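Local structure of putative lipoprotein (Pseudomonas protegens, 4KT3) at residues P42-D47 / E78-F83; E25-V30 / G90-I95; P57-Y62 / E129-E134. The protein probably acts as a type VI secretion immunity protein, binding the peptidoglycan glycoside hydrolase effector with which it forms a complex. All blocks are in the same frame, centred on the assembly; numbering follows the deposited sequence.

Contact 1. Residues P42-D47 / E78-F83; sequences PGVFID and EYWGLF
Val-44 and Phe-45 on strand 44-47 meet Trp-80 and Tyr-79 across strand 62-69, which lies between the two segments, and the nearest CA atoms, those of Val-44 and Glu-78, are 9.4 Å apart. Strands 44-47 and 78-86 of this five-stranded sheet are both antiparallel to the intervening strand 62-69, so they run the same way. Trp-80 and Gly-81 face Leu-67 as a classic beta bulge.

The side chains reach past strand 62-69 in two pairs, one on each face of the sheet. Val-44 and Trp-80 cross at about a right angle. CG2 of Val-44 reaches the six-membered part of the indole, 3.8 Å from CH2 of Trp-80. Tyr-69 of the intervening strand touches both residues, and its ring meets the indole. Phe-45 and Tyr-79 form the second pair. CG of Phe-45 sits between the backbone N and the carbonyl carbon (chi1 61°), and the ring leans out to the third strand. Its CZ lies 3.8 Å from CE1 of Tyr-79, which comes in at the edge of the phenyl ring. The Tyr-79 hydroxyl goes on to hydrogen-bond Ser-86 of the partner chain.

Glu-78 steadies the indole from two positions back. Its OE1 accepts from Gly-150 N of the partner chain. Trp-80 NE1 donates to Glu-78 OE2 over 2.9 Å, at 166°, and OE2 lies almost exactly in the indole plane.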
ATOM      1  N   PRO B  42     -18.728   1.488   6.556  1.00 43.74           N
ATOM      2  CA  PRO B  42     -18.778   2.334   5.357  1.00 40.10           C
ATOM      3  C   PRO B  42     -17.466   3.069   5.072  1.00 38.43           C
ATOM      4  O   PRO B  42     -16.806   3.562   5.983  1.00 41.24           O
ATOM      5  CB  PRO B  42     -19.918   3.315   5.666  1.00 42.63           C
ATOM      6  CG  PRO B  42     -20.782   2.573   6.635  1.00 44.99           C
ATOM      7  CD  PRO B  42     -19.820   1.802   7.493  1.00 42.58           C
ATOM      8  N   GLY B  43     -17.097   3.120   3.798  1.00 31.31           N
ATOM      9  CA  GLY B  43     -15.872   3.781   3.379  1.00 28.45           C
ATOM     10  C   GLY B  43     -14.671   2.863   3.281  1.00 25.69           C
ATOM     11  O   GLY B  43     -13.664   3.241   2.696  1.00 26.58           O
ATOM     12  N   VAL B  44     -14.774   1.659   3.838  1.00 23.70           N
ATOM     13  CA  VAL B  44     -13.672   0.705   3.802  1.00 24.77           C
ATOM     14  C   VAL B  44     -13.699  -0.115   2.512  1.00 22.82           C
ATOM     15  O   VAL B  44     -14.766  -0.494   2.027  1.00 27.17           O
ATOM     16  CB  VAL B  44     -13.721  -0.249   5.005  1.00 24.73           C
ATOM     17  CG1 VAL B  44     -12.619  -1.284   4.912  1.00 27.32           C
ATOM     18  CG2 VAL B  44     -13.612   0.532   6.310  1.00 26.02           C
ATOM     19  N   PHE B  45     -12.525  -0.393   1.961  1.00 20.01           N
ATOM     20  CA  PHE B  45     -12.444  -1.178   0.731  1.00 18.78           C
ATOM     21  C   PHE B  45     -11.182  -2.018   0.681  1.00 17.47           C
ATOM     22  O   PHE B  45     -10.179  -1.687   1.294  1.00 20.71           O
ATOM     23  CB  PHE B  45     -12.420  -0.248  -0.474  1.00 21.97           C
ATOM     24  CG  PHE B  45     -11.247   0.686  -0.478  1.00 22.33           C
ATOM     25  CD1 PHE B  45     -10.012   0.258  -0.929  1.00 24.30           C
ATOM     26  CD2 PHE B  45     -11.374   1.981  -0.004  1.00 22.51           C
ATOM     27  CE1 PHE B  45      -8.927   1.095  -0.928  1.00 26.81           C
ATOM     28  CE2 PHE B  45     -10.293   2.834   0.002  1.00 23.54           C
ATOM     29  CZ  PHE B  45      -9.060   2.395  -0.457  1.00 24.34           C
ATOM     30  N   ILE B  46     -11.256  -3.115  -0.063  1.00 16.33           N
ATOM     31  CA  ILE B  46     -10.079  -3.840  -0.492  1.00 18.02           C
ATOM     32  C   ILE B  46      -9.956  -3.634  -1.990  1.00 18.62           C
ATOM     33  O   ILE B  46     -10.919  -3.837  -2.726  1.00 21.36           O
ATOM     34  CB  ILE B  46     -10.194  -5.342  -0.180  1.00 21.51           C
ATOM     35  CG1 ILE B  46     -10.153  -5.565   1.332  1.00 20.09           C
ATOM     36  CG2 ILE B  46      -9.070  -6.130  -0.857  1.00 22.24           C
ATOM     37  CD1 ILE B  46     -10.392  -6.997   1.745  1.00 26.09           C
ATOM     38  N   ASP B  47      -8.764  -3.245  -2.435  1.00 16.74           N
ATOM     39  CA  ASP B  47      -8.509  -2.972  -3.842  1.00 16.61           C
ATOM     40  C   ASP B  47      -7.427  -3.910  -4.370  1.00 13.37           C
ATOM     41  O   ASP B  47      -6.283  -3.873  -3.901  1.00 15.18           O
ATOM     42  CB  ASP B  47      -8.034  -1.531  -3.977  1.00 17.11           C
ATOM     43  CG  ASP B  47      -7.967  -1.053  -5.409  1.00 25.48           C
ATOM     44  OD1 ASP B  47      -8.106  -1.860  -6.344  1.00 22.60           O
ATOM     45  OD2 ASP B  47      -7.757   0.162  -5.591  1.00 33.23           O
ATOM     46  N   GLU B  78      -7.083   6.916   3.586  1.00 13.24           N
ATOM     47  CA  GLU B  78      -6.243   6.372   4.636  1.00 14.59           C
ATOM     48  C   GLU B  78      -6.043   4.891   4.357  1.00 12.74           C
ATOM     49  O   GLU B  78      -7.017   4.163   4.156  1.00 16.53           O
ATOM     50  CB  GLU B  78      -6.914   6.571   5.999  1.00 16.49           C
ATOM     51  CG  GLU B  78      -6.166   5.987   7.174  1.00 17.80           C
ATOM     52  CD  GLU B  78      -6.822   6.334   8.513  1.00 19.67           C
ATOM     53  OE1 GLU B  78      -7.295   7.476   8.672  1.00 18.14           O
ATOM     54  OE2 GLU B  78      -6.897   5.459   9.404  1.00 23.54           O
ATOM     55  N   TYR B  79      -4.797   4.432   4.374  1.00 13.47           N
ATOM     56  CA  TYR B  79      -4.514   3.024   4.066  1.00 12.73           C
ATOM     57  C   TYR B  79      -4.056   2.256   5.302  1.00 10.69           C
ATOM     58  O   TYR B  79      -3.289   2.758   6.121  1.00 14.08           O
ATOM     59  CB  TYR B  79      -3.502   2.921   2.929  1.00 12.22           C
ATOM     60  CG  TYR B  79      -4.043   3.511   1.647  1.00 12.91           C
ATOM     61  CD1 TYR B  79      -4.809   2.746   0.778  1.00 12.92           C
ATOM     62  CD2 TYR B  79      -3.835   4.852   1.334  1.00 12.85           C
ATOM     63  CE1 TYR B  79      -5.325   3.297  -0.389  1.00 12.80           C
ATOM     64  CE2 TYR B  79      -4.334   5.401   0.183  1.00 13.46           C
ATOM     65  CZ  TYR B  79      -5.086   4.627  -0.673  1.00 13.40           C
ATOM     66  OH  TYR B  79      -5.571   5.182  -1.817  1.00 15.24           O
ATOM     67  N   TRP B  80      -4.581   1.050   5.448  1.00 14.04           N
ATOM     68  CA  TRP B  80      -4.354   0.245   6.636  1.00 14.42           C
ATOM     69  C   TRP B  80      -3.445  -0.949   6.356  1.00 16.51           C
ATOM     70  O   TRP B  80      -2.890  -1.544   7.278  1.00 22.18           O
ATOM     71  CB  TRP B  80      -5.697  -0.264   7.166  1.00 17.04           C
ATOM     72  CG  TRP B  80      -6.594   0.816   7.718  1.00 18.34           C
ATOM     73  CD1 TRP B  80      -6.234   2.076   8.101  1.00 19.88           C
ATOM     74  CD2 TRP B  80      -8.001   0.709   7.954  1.00 19.86           C
ATOM     75  NE1 TRP B  80      -7.340   2.762   8.563  1.00 21.78           N
ATOM     76  CE2 TRP B  80      -8.436   1.945   8.477  1.00 23.07           C
ATOM     77  CE3 TRP B  80      -8.936  -0.308   7.764  1.00 23.51           C
ATOM     78  CZ2 TRP B  80      -9.767   2.188   8.821  1.00 22.92           C
ATOM     79  CZ3 TRP B  80     -10.259  -0.067   8.108  1.00 25.39           C
ATOM     80  CH2 TRP B  80     -10.661   1.172   8.627  1.00 26.23           C
ATOM     81  N   GLY B  81      -3.314  -1.323   5.091  1.00 15.22           N
ATOM     82  CA  GLY B  81      -2.452  -2.434   4.747  1.00 16.52           C
ATOM     83  C   GLY B  81      -2.199  -2.589   3.260  1.00 14.21           C
ATOM     84  O   GLY B  81      -3.025  -2.210   2.429  1.00 13.81           O
ATOM     85  N   LEU B  82      -1.047  -3.172   2.943  1.00 13.10           N
ATOM     86  CA  LEU B  82      -0.700  -3.594   1.596  1.00 12.40           C
ATOM     87  C   LEU B  82      -0.298  -5.052   1.734  1.00 13.05           C
ATOM     88  O   LEU B  82       0.637  -5.369   2.463  1.00 13.59           O
ATOM     89  CB  LEU B  82       0.466  -2.772   1.033  1.00 12.22           C
ATOM     90  CG  LEU B  82       1.000  -3.214  -0.340  1.00 13.08           C
ATOM     91  CD1 LEU B  82      -0.085  -3.198  -1.409  1.00 15.49           C
ATOM     92  CD2 LEU B  82       2.177  -2.330  -0.793  1.00 12.99           C
ATOM     93  N   PHE B  83      -1.013  -5.934   1.047  1.00 12.25           N
ATOM     94  CA  PHE B  83      -0.867  -7.373   1.230  1.00 12.03           C
ATOM     95  C   PHE B  83      -0.485  -8.058  -0.064  1.00 12.63           C
ATOM     96  O   PHE B  83      -0.889  -7.634  -1.148  1.00 13.88           O
ATOM     97  CB  PHE B  83      -2.187  -7.971   1.729  1.00 13.81           C
ATOM     98  CG  PHE B  83      -2.685  -7.352   3.002  1.00 14.63           C
ATOM     99  CD1 PHE B  83      -3.556  -6.269   2.970  1.00 16.80           C
ATOM    100  CD2 PHE B  83      -2.272  -7.839   4.232  1.00 16.52           C
ATOM    101  CE1 PHE B  83      -4.009  -5.686   4.155  1.00 16.26           C
ATOM    102  CE2 PHE B  83      -2.728  -7.263   5.421  1.00 17.25           C
ATOM    103  CZ  PHE B  83      -3.592  -6.189   5.377  1.00 17.44           C
TER

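Contact 2. Residues E25-V30 / G90-I95; sequences EQVLRV and GDTWEI
Val-27 and Leu-28, on one side of helix 21-34, lie against Gly-90 in the loop before strand 92-94 and Thr-92 at its start. The helix here covers a face of the antiparallel sheet, near the centre of the chain.

Val-27 has CG1 anti to its backbone N (chi1 172°). This methyl touches the Gly-90 carbonyl, 3.8 Å from CG1 to Gly-90 O, and also lies 4.0 Å from OG1 of Thr-92. The Val-27 and Thr-92 side chains run alongside one another, pointing opposite ways. Leu-28 meets Thr-92 at about a right angle, with its CD1 3.9 Å from CG2 of Thr-92.

Thr-92 is turned with OG1 beside the backbone N (chi1 -60°) and CG2 beside the carbonyl carbon. Its methyl therefore serves Leu-28, while its hydroxyl bends back to its own segment. OG1 donates to Gly-90 O over 2.9 Å, from above the carbonyl plane. Gln-110 NE2 of helix 104-117 donates to the same oxygen. Val-27 also packs on Leu-106 and Leu-109 of that helix.

Charged groups sit away from the interface. Arg-29 grips a single oxygen of Glu-25 side-on, with NE 2.8 Å and NH2 2.9 Å from OE2.

The helix brings only methyl groups to the contact; they meet one methyl and two polar oxygens. Those buried oxygens, Thr-92 OG1 and Gly-90 O, are satisfied without any bond from the helix 21-34 segment.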
ATOM      1  N   GLU B  25      -8.252 -12.795  -3.221  1.00 19.83           N
ATOM      2  CA  GLU B  25      -8.903 -11.786  -2.398  1.00 19.08           C
ATOM      3  C   GLU B  25      -9.753 -12.451  -1.312  1.00 19.28           C
ATOM      4  O   GLU B  25      -9.826 -11.974  -0.180  1.00 20.29           O
ATOM      5  CB  GLU B  25      -9.788 -10.857  -3.231  1.00 18.69           C
ATOM      6  CG  GLU B  25     -10.306  -9.687  -2.421  1.00 22.55           C
ATOM      7  CD  GLU B  25     -11.372  -8.891  -3.144  1.00 32.52           C
ATOM      8  OE1 GLU B  25     -11.207  -8.596  -4.343  1.00 36.34           O
ATOM      9  OE2 GLU B  25     -12.386  -8.557  -2.504  1.00 34.81           O
ATOM     10  N   GLN B  26     -10.405 -13.553  -1.657  1.00 18.95           N
ATOM     11  CA  GLN B  26     -11.211 -14.254  -0.670  1.00 22.04           C
ATOM     12  C   GLN B  26     -10.327 -14.856   0.425  1.00 22.02           C
ATOM     13  O   GLN B  26     -10.704 -14.844   1.602  1.00 21.71           O
ATOM     14  CB  GLN B  26     -12.107 -15.303  -1.327  1.00 24.87           C
ATOM     15  CG  GLN B  26     -13.229 -14.684  -2.147  1.00 34.39           C
ATOM     16  CD  GLN B  26     -14.038 -13.653  -1.359  1.00 37.30           C
ATOM     17  OE1 GLN B  26     -14.490 -13.923  -0.243  1.00 38.46           O
ATOM     18  NE2 GLN B  26     -14.215 -12.463  -1.938  1.00 40.84           N
ATOM     19  N   VAL B  27      -9.147 -15.344   0.045  1.00 20.93           N
ATOM     20  CA  VAL B  27      -8.163 -15.800   1.022  1.00 18.61           C
ATOM     21  C   VAL B  27      -7.783 -14.639   1.947  1.00 17.43           C
ATOM     22  O   VAL B  27      -7.785 -14.780   3.170  1.00 18.81           O
ATOM     23  CB  VAL B  27      -6.889 -16.376   0.337  1.00 18.78           C
ATOM     24  CG1 VAL B  27      -5.796 -16.656   1.354  1.00 19.50           C
ATOM     25  CG2 VAL B  27      -7.222 -17.661  -0.423  1.00 21.74           C
ATOM     26  N   LEU B  28      -7.452 -13.489   1.366  1.00 18.04           N
ATOM     27  CA  LEU B  28      -7.119 -12.313   2.166  1.00 15.35           C
ATOM     28  C   LEU B  28      -8.258 -11.966   3.127  1.00 20.14           C
ATOM     29  O   LEU B  28      -8.027 -11.665   4.304  1.00 18.11           O
ATOM     30  CB  LEU B  28      -6.803 -11.119   1.259  1.00 16.07           C
ATOM     31  CG  LEU B  28      -6.522  -9.820   2.013  1.00 17.62           C
ATOM     32  CD1 LEU B  28      -5.313  -9.981   2.938  1.00 20.62           C
ATOM     33  CD2 LEU B  28      -6.297  -8.671   1.046  1.00 17.85           C
ATOM     34  N   ARG B  29      -9.492 -12.009   2.639  1.00 18.20           N
ATOM     35  CA  ARG B  29     -10.631 -11.666   3.491  1.00 20.70           C
ATOM     36  C   ARG B  29     -10.755 -12.602   4.693  1.00 20.21           C
ATOM     37  O   ARG B  29     -11.063 -12.160   5.801  1.00 24.67           O
ATOM     38  CB  ARG B  29     -11.921 -11.629   2.681  1.00 21.61           C
ATOM     39  CG  ARG B  29     -12.050 -10.380   1.843  1.00 23.16           C
ATOM     40  CD  ARG B  29     -13.309 -10.383   1.005  1.00 25.02           C
ATOM     41  NE  ARG B  29     -13.326  -9.239   0.097  1.00 26.39           N
ATOM     42  CZ  ARG B  29     -13.725  -8.016   0.431  1.00 26.57           C
ATOM     43  NH1 ARG B  29     -14.157  -7.757   1.659  1.00 31.78           N
ATOM     44  NH2 ARG B  29     -13.699  -7.046  -0.471  1.00 26.12           N
ATOM     45  N   VAL B  30     -10.480 -13.885   4.482  1.00 23.92           N
ATOM     46  CA  VAL B  30     -10.406 -14.837   5.587  1.00 23.47           C
ATOM     47  C   VAL B  30      -9.277 -14.422   6.538  1.00 23.75           C
ATOM     48  O   VAL B  30      -9.472 -14.337   7.751  1.00 28.42           O
ATOM     49  CB  VAL B  30     -10.216 -16.288   5.080  1.00 23.56           C
ATOM     50  CG1 VAL B  30      -9.923 -17.250   6.240  1.00 27.97           C
ATOM     51  CG2 VAL B  30     -11.467 -16.766   4.340  1.00 27.30           C
ATOM     52  N   GLY B  90      -1.429 -19.594  -1.022  1.00 14.80           N
ATOM     53  CA  GLY B  90      -2.247 -18.711  -0.216  1.00 17.03           C
ATOM     54  C   GLY B  90      -1.496 -18.019   0.911  1.00 16.67           C
ATOM     55  O   GLY B  90      -2.110 -17.326   1.728  1.00 15.81           O
ATOM     56  N   ASP B  91      -0.178 -18.209   0.981  1.00 15.99           N
ATOM     57  CA  ASP B  91       0.628 -17.485   1.971  1.00 16.17           C
ATOM     58  C   ASP B  91       0.344 -15.998   1.819  1.00 13.70           C
ATOM     59  O   ASP B  91       0.438 -15.455   0.702  1.00 15.21           O
ATOM     60  CB  ASP B  91       2.121 -17.764   1.756  1.00 17.04           C
ATOM     61  CG  ASP B  91       2.979 -17.441   2.977  1.00 17.39           C
ATOM     62  OD1 ASP B  91       2.473 -17.484   4.126  1.00 18.10           O
ATOM     63  OD2 ASP B  91       4.180 -17.163   2.771  1.00 17.77           O
ATOM     64  N   THR B  92       0.061 -15.334   2.941  1.00 16.58           N
ATOM     65  CA  THR B  92      -0.355 -13.935   2.932  1.00 14.20           C
ATOM     66  C   THR B  92       0.543 -13.079   3.825  1.00 15.79           C
ATOM     67  O   THR B  92       0.717 -13.371   5.010  1.00 18.11           O
ATOM     68  CB  THR B  92      -1.827 -13.802   3.357  1.00 15.60           C
ATOM     69  OG1 THR B  92      -2.643 -14.535   2.441  1.00 17.34           O
ATOM     70  CG2 THR B  92      -2.284 -12.337   3.387  1.00 15.37           C
ATOM     71  N   TRP B  93       1.109 -12.029   3.232  1.00 14.38           N
ATOM     72  CA  TRP B  93       1.993 -11.111   3.935  1.00 14.25           C
ATOM     73  C   TRP B  93       1.494  -9.676   3.856  1.00 13.62           C
ATOM     74  O   TRP B  93       0.997  -9.233   2.824  1.00 14.34           O
ATOM     75  CB  TRP B  93       3.396 -11.143   3.317  1.00 14.40           C
ATOM     76  CG  TRP B  93       4.177 -12.371   3.635  1.00 16.37           C
ATOM     77  CD1 TRP B  93       4.026 -13.611   3.076  1.00 18.28           C
ATOM     78  CD2 TRP B  93       5.235 -12.483   4.585  1.00 16.16           C
ATOM     79  NE1 TRP B  93       4.926 -14.492   3.625  1.00 16.48           N
ATOM     80  CE2 TRP B  93       5.681 -13.825   4.558  1.00 15.09           C
ATOM     81  CE3 TRP B  93       5.851 -11.586   5.458  1.00 18.01           C
ATOM     82  CZ2 TRP B  93       6.717 -14.281   5.365  1.00 20.21           C
ATOM     83  CZ3 TRP B  93       6.883 -12.043   6.258  1.00 21.03           C
ATOM     84  CH2 TRP B  93       7.296 -13.380   6.214  1.00 20.45           C
ATOM     85  N   GLU B  94       1.661  -8.944   4.950  1.00 14.80           N
ATOM     86  CA  GLU B  94       1.558  -7.492   4.912  1.00 15.03           C
ATOM     87  C   GLU B  94       2.980  -7.013   4.634  1.00 15.50           C
ATOM     88  O   GLU B  94       3.882  -7.250   5.441  1.00 14.97           O
ATOM     89  CB  GLU B  94       1.043  -6.948   6.241  1.00 16.44           C
ATOM     90  CG  GLU B  94       0.252  -5.649   6.114  1.00 16.59           C
ATOM     91  CD  GLU B  94       1.124  -4.446   5.806  1.00 13.63           C
ATOM     92  OE1 GLU B  94       2.330  -4.495   6.102  1.00 16.78           O
ATOM     93  OE2 GLU B  94       0.609  -3.446   5.256  1.00 18.37           O
ATOM     94  N   ILE B  95       3.188  -6.364   3.491  1.00 13.41           N
ATOM     95  CA  ILE B  95       4.546  -6.178   2.981  1.00 12.56           C
ATOM     96  C   ILE B  95       5.186  -4.817   3.310  1.00 14.06           C
ATOM     97  O   ILE B  95       6.303  -4.523   2.873  1.00 16.92           O
ATOM     98  CB  ILE B  95       4.644  -6.507   1.469  1.00 12.60           C
ATOM     99  CG1 ILE B  95       3.713  -5.630   0.621  1.00 13.10           C
ATOM    100  CG2 ILE B  95       4.314  -7.971   1.238  1.00 14.23           C
ATOM    101  CD1 ILE B  95       4.018  -5.723  -0.877  1.00 12.71           C
TER

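Contact 3. Residues P57-Y62 / E129-E134; sequences PPHPGY and EGLGCE
Leu-131 puts both its methyls on the loop 57-62. CD2 lies over one face of the Tyr-62 ring in a CH-pi contact, 4.1 Å from the ring centroid and 18° off the normal. The other methyl, CD1, sits near the phenol end, 3.9 Å from CZ of Tyr-62. CD2 also touches His-59, 3.7 Å from its CB, and so fills the angle between the two side chains. At the imidazole edge, CD2 of His-59 is 3.4 Å from Gly-130 O, close to the ring plane.

Further bonds fix the imidazole. His-59 ND1 pairs with Asp-64 OD2, and NE2 with Asn-34 OD1 of the partner chain, so this ring links the fold to the interface. Two residues after Leu-131, Cys-133 forms the disulfide with Cys-98, which ties the C-terminal tail to the body of the protein.

Both partners are set by turns. A type I turn runs from Glu-129 to Gly-132, at the end of helix 125-129. His-59 to Tyr-62 form a type II beta turn, closed by Tyr-62 N to His-59 O at 3.0 Å, with Gly-61 in the third position that typically holds glycine.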
ATOM      1  N   PRO B  57       0.877  -8.218 -11.965  1.00 14.09           N
ATOM      2  CA  PRO B  57       0.969  -8.051 -10.508  1.00 14.34           C
ATOM      3  C   PRO B  57       2.380  -7.604 -10.097  1.00 12.15           C
ATOM      4  O   PRO B  57       3.357  -8.037 -10.708  1.00 15.65           O
ATOM      5  CB  PRO B  57       0.633  -9.440  -9.971  1.00 16.91           C
ATOM      6  CG  PRO B  57      -0.127 -10.122 -11.094  1.00 19.50           C
ATOM      7  CD  PRO B  57       0.430  -9.566 -12.359  1.00 17.86           C
ATOM      8  N   PRO B  58       2.485  -6.680  -9.127  1.00 11.03           N
ATOM      9  CA  PRO B  58       3.799  -6.114  -8.778  1.00 12.69           C
ATOM     10  C   PRO B  58       4.806  -7.097  -8.196  1.00 12.61           C
ATOM     11  O   PRO B  58       6.014  -6.840  -8.291  1.00 14.05           O
ATOM     12  CB  PRO B  58       3.451  -5.036  -7.741  1.00 13.90           C
ATOM     13  CG  PRO B  58       2.035  -4.640  -8.072  1.00 14.20           C
ATOM     14  CD  PRO B  58       1.386  -5.954  -8.461  1.00 13.05           C
ATOM     15  N   HIS B  59       4.334  -8.186  -7.589  1.00 10.85           N
ATOM     16  CA  HIS B  59       5.222  -9.154  -6.947  1.00 12.52           C
ATOM     17  C   HIS B  59       4.978 -10.537  -7.508  1.00 13.44           C
ATOM     18  O   HIS B  59       3.986 -11.172  -7.176  1.00 13.93           O
ATOM     19  CB  HIS B  59       5.033  -9.124  -5.431  1.00 11.94           C
ATOM     20  CG  HIS B  59       5.463  -7.820  -4.849  1.00 10.89           C
ATOM     21  ND1 HIS B  59       4.582  -6.789  -4.595  1.00 12.35           N
ATOM     22  CD2 HIS B  59       6.698  -7.344  -4.570  1.00 12.47           C
ATOM     23  CE1 HIS B  59       5.255  -5.741  -4.156  1.00 12.79           C
ATOM     24  NE2 HIS B  59       6.542  -6.049  -4.141  1.00 12.57           N
ATOM     25  N   PRO B  60       5.865 -10.969  -8.412  1.00 13.79           N
ATOM     26  CA  PRO B  60       5.712 -12.269  -9.072  1.00 14.57           C
ATOM     27  C   PRO B  60       5.421 -13.393  -8.082  1.00 13.82           C
ATOM     28  O   PRO B  60       6.092 -13.506  -7.052  1.00 14.61           O
ATOM     29  CB  PRO B  60       7.068 -12.464  -9.739  1.00 17.75           C
ATOM     30  CG  PRO B  60       7.497 -11.047 -10.084  1.00 17.43           C
ATOM     31  CD  PRO B  60       7.018 -10.208  -8.935  1.00 14.14           C
ATOM     32  N   GLY B  61       4.409 -14.199  -8.392  1.00 14.71           N
ATOM     33  CA  GLY B  61       4.007 -15.290  -7.514  1.00 15.59           C
ATOM     34  C   GLY B  61       2.849 -14.943  -6.596  1.00 13.14           C
ATOM     35  O   GLY B  61       2.285 -15.835  -5.949  1.00 15.64           O
ATOM     36  N   TYR B  62       2.508 -13.652  -6.534  1.00 12.45           N
ATOM     37  CA  TYR B  62       1.482 -13.135  -5.623  1.00 12.41           C
ATOM     38  C   TYR B  62       0.503 -12.221  -6.362  1.00 12.66           C
ATOM     39  O   TYR B  62       0.812 -11.685  -7.435  1.00 13.52           O
ATOM     40  CB  TYR B  62       2.134 -12.313  -4.483  1.00 11.40           C
ATOM     41  CG  TYR B  62       3.125 -13.105  -3.674  1.00 12.49           C
ATOM     42  CD1 TYR B  62       4.426 -13.282  -4.123  1.00 12.47           C
ATOM     43  CD2 TYR B  62       2.764 -13.682  -2.471  1.00 11.44           C
ATOM     44  CE1 TYR B  62       5.329 -14.056  -3.411  1.00 11.47           C
ATOM     45  CE2 TYR B  62       3.653 -14.453  -1.749  1.00 13.10           C
ATOM     46  CZ  TYR B  62       4.934 -14.627  -2.212  1.00 11.86           C
ATOM     47  OH  TYR B  62       5.827 -15.398  -1.498  1.00 15.99           O
ATOM     48  N   GLU B 129      11.223 -13.936  -1.398  1.00 16.57           N
ATOM     49  CA  GLU B 129      12.330 -13.005  -1.171  1.00 20.83           C
ATOM     50  C   GLU B 129      12.087 -11.694  -1.901  1.00 16.14           C
ATOM     51  O   GLU B 129      12.492 -10.630  -1.429  1.00 17.09           O
ATOM     52  CB  GLU B 129      13.662 -13.623  -1.593  1.00 22.69           C
ATOM     53  CG  GLU B 129      14.105 -14.732  -0.637  1.00 28.58           C
ATOM     54  CD  GLU B 129      15.272 -15.557  -1.152  1.00 29.20           C
ATOM     55  OE1 GLU B 129      15.754 -15.286  -2.271  1.00 39.41           O
ATOM     56  OE2 GLU B 129      15.699 -16.485  -0.428  1.00 33.66           O
ATOM     57  N   GLY B 130      11.399 -11.782  -3.035  1.00 16.24           N
ATOM     58  CA  GLY B 130      10.989 -10.613  -3.795  1.00 15.52           C
ATOM     59  C   GLY B 130      10.002  -9.682  -3.103  1.00 11.48           C
ATOM     60  O   GLY B 130       9.737  -8.583  -3.621  1.00 13.36           O
ATOM     61  N   LEU B 131       9.447 -10.092  -1.961  1.00 13.85           N
ATOM     62  CA  LEU B 131       8.627  -9.182  -1.160  1.00 13.86           C
ATOM     63  C   LEU B 131       9.491  -8.254  -0.303  1.00 14.30           C
ATOM     64  O   LEU B 131       9.008  -7.265   0.230  1.00 16.64           O
ATOM     65  CB  LEU B 131       7.664  -9.953  -0.248  1.00 14.07           C
ATOM     66  CG  LEU B 131       6.741 -10.965  -0.925  1.00 14.88           C
ATOM     67  CD1 LEU B 131       5.851 -11.645   0.126  1.00 15.44           C
ATOM     68  CD2 LEU B 131       5.909 -10.292  -2.001  1.00 13.71           C
ATOM     69  N   GLY B 132      10.774  -8.579  -0.168  1.00 15.63           N
ATOM     70  CA  GLY B 132      11.690  -7.718   0.568  1.00 18.69           C
ATOM     71  C   GLY B 132      11.481  -7.749   2.074  1.00 17.84           C
ATOM     72  O   GLY B 132      11.793  -6.775   2.767  1.00 21.37           O
ATOM     73  N   CYS B 133      10.988  -8.874   2.581  1.00 19.12           N
ATOM     74  CA  CYS B 133      10.617  -8.995   3.992  1.00 22.46           C
ATOM     75  C   CYS B 133      11.419 -10.040   4.759  1.00 31.49           C
ATOM     76  O   CYS B 133      11.288 -10.150   5.981  1.00 33.47           O
ATOM     77  CB  CYS B 133       9.136  -9.334   4.109  1.00 19.90           C
ATOM     78  SG  CYS B 133       8.045  -7.946   3.842  1.00 22.32           S
ATOM     79  N   GLU B 134      12.225 -10.821   4.050  1.00 24.88           N
ATOM     80  CA  GLU B 134      13.076 -11.824   4.686  1.00 36.72           C
ATOM     81  C   GLU B 134      14.364 -11.945   3.875  1.00 43.11           C
ATOM     82  O   GLU B 134      14.367 -11.712   2.669  1.00 41.42           O
ATOM     83  CB  GLU B 134      12.357 -13.179   4.792  1.00 39.70           C
ATOM     84  CG  GLU B 134      12.239 -13.961   3.477  1.00 39.14           C
ATOM     85  CD  GLU B 134      11.415 -15.241   3.613  1.00 39.77           C
ATOM     86  OE1 GLU B 134      11.814 -16.279   3.041  1.00 41.22           O
ATOM     87  OE2 GLU B 134      10.367 -15.210   4.287  1.00 38.07           O
TER

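How the contacts relate
Contact 2 is the central one, buried near the middle of the chain. Contact 1 is partly buried, and contact 3 is buried but peripheral. Contacts 1 and 2 share the sheet, because strands 78-86 and 92-94 are neighbours in it. They meet where Leu-82 N bonds Glu-94 OE2 and Leu-82 O pairs with Ile-95 N. Contact 3 touches contact 2 through Ile-95 on His-59 and Trp-93 on Leu-131, but does not touch contact 1. In contact 2 the methyls of Val-27 and Leu-28 meet a threonine and a backbone carbonyl, whereas aromatic rings contribute to contacts 1 and 3. Tyr-79 and His-59 also bond the partner chain, as does Glu-94, beside the buried residues of contact 2.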